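Local coordinates for N-acetylglucosamine-6-phosphate deacetylase (Mycobacterium smegmatis, PDB 6FV4), which probably catalyses the metal-dependent removal of the acetyl group from N-acetylglucosamine-6-phosphate, a step of amino-sugar metabolism, at residues 94-99 / 321-326; 176-181 / 199-204. The protein carries 1 engineered substitution. All blocks are in the same frame, centred on the assembly; numbering follows the deposited sequence.

Interaction 1 (94-99 / 321-326); sequences ALHRAH and TATMEQ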
loop_
_atom_site.group_PDB
_atom_site.type_symbol
_atom_site.label_atom_id
_atom_site.label_comp_id
_atom_site.label_asym_id
_atom_site.label_seq_id
_atom_site.Cartn_x
_atom_site.Cartn_y
_atom_site.Cartn_z
ATOM N N ALA B 94 -26.786 -13.630 19.764
ATOM C CA ALA B 94 -27.196 -14.935 19.256
ATOM C C ALA B 94 -26.983 -15.036 17.750
ATOM O O ALA B 94 -26.625 -16.100 17.238
ATOM C CB ALA B 94 -28.660 -15.206 19.599
ATOM N N LEU B 95 -27.199 -13.936 17.026
ATOM C CA LEU B 95 -27.040 -13.959 15.579
ATOM C C LEU B 95 -25.586 -14.149 15.190
ATOM O O LEU B 95 -25.247 -15.053 14.422
ATOM C CB LEU B 95 -27.573 -12.672 14.950
ATOM C CG LEU B 95 -27.240 -12.899 13.482
ATOM C CD1 LEU B 95 -28.393 -13.576 12.774
ATOM C CD2 LEU B 95 -26.735 -11.652 12.771
ATOM N N HIS B 96 -24.710 -13.284 15.697
ATOM C CA HIS B 96 -23.308 -13.355 15.315
ATOM C C HIS B 96 -22.631 -14.605 15.855
ATOM O O HIS B 96 -21.774 -15.179 15.178
ATOM C CB HIS B 96 -22.591 -12.105 15.783
ATOM C CG HIS B 96 -22.988 -10.898 15.005
ATOM N ND1 HIS B 96 -22.447 -10.611 13.770
ATOM C CD2 HIS B 96 -23.915 -9.942 15.247
ATOM C CE1 HIS B 96 -23.006 -9.511 13.296
ATOM N NE2 HIS B 96 -23.896 -9.083 14.174
ATOM N N ARG B 97 -23.003 -15.043 17.062
ATOM C CA ARG B 97 -22.449 -16.287 17.607
ATOM C C ARG B 97 -22.733 -17.474 16.688
ATOM O O ARG B 97 -21.868 -18.338 16.490
ATOM C CB ARG B 97 -23.024 -16.557 19.007
ATOM C CG ARG B 97 -22.025 -17.113 20.023
ATOM C CD ARG B 97 -22.527 -16.949 21.472
ATOM N NE ARG B 97 -21.829 -15.896 22.205
ATOM C CZ ARG B 97 -22.075 -15.579 23.479
ATOM N NH1 ARG B 97 -22.994 -16.237 24.165
ATOM N NH2 ARG B 97 -21.407 -14.596 24.071
ATOM N N ALA B 98 -23.944 -17.534 16.123
ATOM C CA ALA B 98 -24.323 -18.627 15.242
ATOM C C ALA B 98 -23.535 -18.611 13.938
ATOM O O ALA B 98 -23.471 -19.633 13.253
ATOM C CB ALA B 98 -25.822 -18.564 14.942
ATOM N N HIS B 99 -22.945 -17.476 13.580
ATOM C CA HIS B 99 -22.094 -17.379 12.410
ATOM C C HIS B 99 -20.615 -17.385 12.752
ATOM O O HIS B 99 -19.794 -17.061 11.886
ATOM C CB HIS B 99 -22.453 -16.130 11.618
ATOM C CG HIS B 99 -23.825 -16.193 11.042
ATOM N ND1 HIS B 99 -24.076 -16.692 9.785
ATOM C CD2 HIS B 99 -25.027 -15.864 11.568
ATOM C CE1 HIS B 99 -25.375 -16.644 9.548
ATOM N NE2 HIS B 99 -25.974 -16.147 10.615
ATOM N N THR B 321 -24.273 -5.194 6.599
ATOM C CA THR B 321 -25.023 -6.330 7.127
ATOM C C THR B 321 -24.173 -7.586 7.055
ATOM O O THR B 321 -24.666 -8.687 6.804
ATOM C CB THR B 321 -26.368 -6.538 6.423
ATOM O OG1 THR B 321 -26.216 -6.460 5.008
ATOM C CG2 THR B 321 -27.393 -5.498 6.871
ATOM N N ALA B 322 -22.876 -7.419 7.286
ATOM C CA ALA B 322 -21.921 -8.510 7.178
ATOM C C ALA B 322 -21.836 -9.270 8.489
ATOM O O ALA B 322 -21.995 -8.696 9.566
ATOM C CB ALA B 322 -20.533 -7.983 6.810
ATOM N N THR B 323 -21.590 -10.572 8.388
ATOM C CA THR B 323 -21.190 -11.393 9.524
ATOM C C THR B 323 -19.733 -11.790 9.352
ATOM O O THR B 323 -19.191 -11.770 8.241
ATOM C CB THR B 323 -22.047 -12.661 9.642
ATOM O OG1 THR B 323 -21.873 -13.455 8.462
ATOM C CG2 THR B 323 -23.507 -12.309 9.791
ATOM N N MET B 324 -19.094 -12.160 10.460
ATOM C CA MET B 324 -17.694 -12.560 10.360
ATOM C C MET B 324 -17.522 -13.737 9.417
ATOM O O MET B 324 -16.491 -13.832 8.746
ATOM C CB MET B 324 -17.115 -12.894 11.729
ATOM C CG MET B 324 -16.751 -11.676 12.554
ATOM S SD MET B 324 -15.587 -10.471 11.892
ATOM C CE MET B 324 -13.993 -11.158 12.389
ATOM N N GLU B 325 -18.518 -14.630 9.354
ATOM C CA GLU B 325 -18.510 -15.724 8.388
ATOM C C GLU B 325 -18.389 -15.209 6.953
ATOM O O GLU B 325 -17.661 -15.784 6.135
ATOM C CB GLU B 325 -19.791 -16.551 8.553
ATOM C CG GLU B 325 -20.055 -17.527 7.423
ATOM C CD GLU B 325 -21.306 -18.338 7.641
ATOM O OE1 GLU B 325 -21.566 -19.270 6.858
ATOM O OE2 GLU B 325 -22.026 -18.057 8.613
ATOM N N GLN B 326 -19.108 -14.130 6.622
ATOM C CA GLN B 326 -19.053 -13.609 5.258
ATOM C C GLN B 326 -17.729 -12.910 4.980
ATOM O O GLN B 326 -17.149 -13.081 3.902
ATOM C CB GLN B 326 -20.221 -12.651 5.001
ATOM C CG GLN B 326 -21.570 -13.344 4.842
ATOM C CD GLN B 326 -22.741 -12.378 4.958
ATOM O OE1 GLN B 326 -23.248 -12.145 6.050
ATOM N NE2 GLN B 326 -23.187 -11.830 3.828
#
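His99, just past the C-terminal end of helix 86-98, lies against the start of helix 324-334 and meets Thr323 and Glu325 there. The close-packed part is centred on Thr323, whose CG2 sits over one face of the His99 imidazole, 4.3 Å from the ring centroid, a CH-pi contact. On the buried side, the methyl group and the Ala322 carbonyl approach His96 more loosely: Ala322 O is 3.9 Å from CE1 at the ring edge, while His96 NE2 is held by Gly75 O. Thr323 is the N-cap of helix 324-334 and forms a capping box with Gln326: Thr323 N donates to Gln326 OE1 and Gln326 N, weakly, to Thr323 OG1. Thr323 OG1 also donates to Gln326 OE1 at 3.1 Å, on an in-plane lone pair. Toward the partly exposed side the contact is carried mainly by one polar link, with Glu325 CB beside His99 O: His99 ND1 donates to Glu325 OE2 at 2.7 Å with an N-H...O angle of 156°. The carboxylate oxygen lies near the imidazole plane, although the two planes are turned 41° apart. Glu325 gets there with an extended chain, CG anti to the backbone N (chi1 167°), and its OE1 accepts from Val382 N. Short and nearly in the ring plane, the histidine-carboxylate bond fixes the rotation of the imidazole and would be expected to place the proton on ND1.

Interaction 2 (176-181 / 199-204); sequences MVTIAP and VAAVGH. With CD (cadmium ion), chain J.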
loop_
_atom_site.group_PDB
_atom_site.type_symbol
_atom_site.label_atom_id
_atom_site.label_comp_id
_atom_site.label_asym_id
_atom_site.label_seq_id
_atom_site.Cartn_x
_atom_site.Cartn_y
_atom_site.Cartn_z
ATOM N N MET B 176 -12.107 0.093 23.617
ATOM C CA MET B 176 -11.611 0.842 22.474
ATOM C C MET B 176 -12.429 2.116 22.312
ATOM O O MET B 176 -13.652 2.109 22.506
ATOM C CB MET B 176 -11.672 -0.004 21.192
ATOM C CG MET B 176 -11.152 0.724 19.969
ATOM S SD MET B 176 -10.731 -0.441 18.645
ATOM C CE MET B 176 -12.340 -1.110 18.227
ATOM N N VAL B 177 -11.744 3.208 21.969
ATOM C CA VAL B 177 -12.366 4.512 21.740
ATOM C C VAL B 177 -11.796 5.109 20.455
ATOM O O VAL B 177 -10.579 5.303 20.344
ATOM C CB VAL B 177 -12.135 5.469 22.921
ATOM C CG1 VAL B 177 -12.713 6.870 22.617
ATOM C CG2 VAL B 177 -12.774 4.902 24.188
ATOM N N THR B 178 -12.670 5.412 19.495
ATOM C CA THR B 178 -12.267 6.062 18.244
ATOM C C THR B 178 -12.135 7.572 18.447
ATOM O O THR B 178 -13.050 8.221 18.976
ATOM C CB THR B 178 -13.281 5.776 17.140
ATOM O OG1 THR B 178 -13.277 4.375 16.846
ATOM C CG2 THR B 178 -12.920 6.546 15.862
ATOM N N ILE B 179 -10.986 8.119 18.051
ATOM C CA ILE B 179 -10.631 9.521 18.245
ATOM C C ILE B 179 -10.290 10.116 16.883
ATOM O O ILE B 179 -9.443 9.575 16.165
ATOM C CB ILE B 179 -9.439 9.666 19.213
ATOM C CG1 ILE B 179 -9.820 9.176 20.606
ATOM C CG2 ILE B 179 -8.970 11.119 19.319
ATOM C CD1 ILE B 179 -10.914 10.016 21.213
ATOM N N ALA B 180 -10.945 11.222 16.530
ATOM C CA ALA B 180 -10.527 12.006 15.374
ATOM C C ALA B 180 -9.351 12.888 15.782
ATOM O O ALA B 180 -9.506 13.733 16.673
ATOM C CB ALA B 180 -11.678 12.857 14.841
ATOM N N PRO B 181 -8.166 12.721 15.175
ATOM C CA PRO B 181 -6.950 13.351 15.723
ATOM C C PRO B 181 -6.870 14.868 15.586
ATOM O O PRO B 181 -5.944 15.451 16.164
ATOM C CB PRO B 181 -5.820 12.685 14.921
ATOM C CG PRO B 181 -6.383 11.422 14.424
ATOM C CD PRO B 181 -7.837 11.689 14.174
ATOM N N VAL B 199 -7.708 1.017 24.330
ATOM C CA VAL B 199 -7.113 1.209 23.011
ATOM C C VAL B 199 -7.658 2.489 22.390
ATOM O O VAL B 199 -8.872 2.747 22.402
ATOM C CB VAL B 199 -7.385 -0.002 22.103
ATOM C CG1 VAL B 199 -6.830 0.248 20.707
ATOM C CG2 VAL B 199 -6.780 -1.289 22.684
ATOM N N ALA B 200 -6.763 3.309 21.854
ATOM C CA ALA B 200 -7.153 4.494 21.107
ATOM C C ALA B 200 -7.114 4.142 19.624
ATOM O O ALA B 200 -6.079 3.692 19.118
ATOM C CB ALA B 200 -6.236 5.670 21.439
ATOM N N ALA B 201 -8.247 4.304 18.941
ATOM C CA ALA B 201 -8.344 4.079 17.508
ATOM C C ALA B 201 -8.497 5.414 16.788
ATOM O O ALA B 201 -9.060 6.357 17.338
ATOM C CB ALA B 201 -9.522 3.151 17.175
ATOM N N VAL B 202 -7.964 5.506 15.558
ATOM C CA VAL B 202 -8.126 6.694 14.717
ATOM C C VAL B 202 -9.217 6.398 13.698
ATOM O O VAL B 202 -9.205 5.341 13.060
ATOM C CB VAL B 202 -6.812 7.088 14.010
ATOM C CG1 VAL B 202 -7.072 8.145 12.936
ATOM C CG2 VAL B 202 -5.815 7.631 14.984
ATOM N N GLY B 203 -10.155 7.324 13.538
ATOM C CA GLY B 203 -11.269 7.097 12.639
ATOM C C GLY B 203 -12.120 8.342 12.549
ATOM O O GLY B 203 -11.929 9.306 13.298
ATOM N N HIS B 204 -13.048 8.317 11.589
ATOM C CA HIS B 204 -14.058 9.363 11.413
ATOM C C HIS B 204 -13.441 10.756 11.465
ATOM O O HIS B 204 -13.830 11.611 12.259
ATOM C CB HIS B 204 -15.162 9.219 12.462
ATOM C CG HIS B 204 -16.146 8.161 12.112
ATOM N ND1 HIS B 204 -17.363 8.438 11.528
ATOM C CD2 HIS B 204 -16.073 6.816 12.224
ATOM C CE1 HIS B 204 -18.006 7.309 11.303
ATOM N NE2 HIS B 204 -17.244 6.308 11.710
HETATM CD CD CD J . -18.227 4.213 11.416
HETATM O O HOH W 1 -19.217 4.610 9.052
#
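Strands 174-179 and 199-202 are neighbouring parallel strands joined through helix 186-195, a beta-alpha-beta unit of the amidohydrolase barrel, and their side chains alternate between two faces. On one face Met176, Thr178, Val199 and Ala201 meet. The Met176 chain leaves the strand with CG anti to the backbone N (chi1 -179°) and lays that CG alongside the small Ala201 CB at 4.0 Å. Thr178 OG1 also comes to this methyl, roughly at a right angle to the Met176 approach, and this hydroxyl is hydrogen-bonded with His136 NE2 and Thr224 OG1. The other branch of Thr178, CG2, lies against the backbone of Gly203, 3.7 Å from Gly203 CA. The opposite face carries Val177, Ile179 and Ala200, which pack on helix 186-195, and Val202. Just past strand 174-179, Pro181 crosses Val202 at about a right angle, its ring CG 3.7 Å from Val202 CG1. Three backbone bonds hold the strands: Val177 N to Val199 O, Ala201 N to Val177 O, and Ile179 N to Ala201 O, the last 2.7 Å long. After Gly203 the chain turns at His204, whose positive phi of 47° goes with the change of direction, and the imidazole reaches the metal site. Glu138, His150 and His225 complete the protein ligands of this cadmium ion, with the rings of His150 and His225 meeting that of His204. His204 NE2 binds the cadmium ion at 2.3 Å, and a water lies 2.6 Å from the metal.

Interaction 1 and interaction 2 lie on opposite sides of the chain's centre, their centres 24 Å apart and their nearest atoms about 12 Å apart, so they do not touch. In sequence, 176-181 and 199-204 fall within the loop closed by 94-99 and 321-326. Their relation to the metal centre differs: interaction 2 supplies His204, a cadmium ligand whose side chain is about 6 Å from the zinc ion, whereas the His96 side chain of interaction 1 stays about 12 Å from that zinc. Ala322 of interaction 1 nevertheless comes within about 7 Å, side chain to side chain, of Ala283, an engineered alanine in place of the residue predicted to be the proton donor/acceptor.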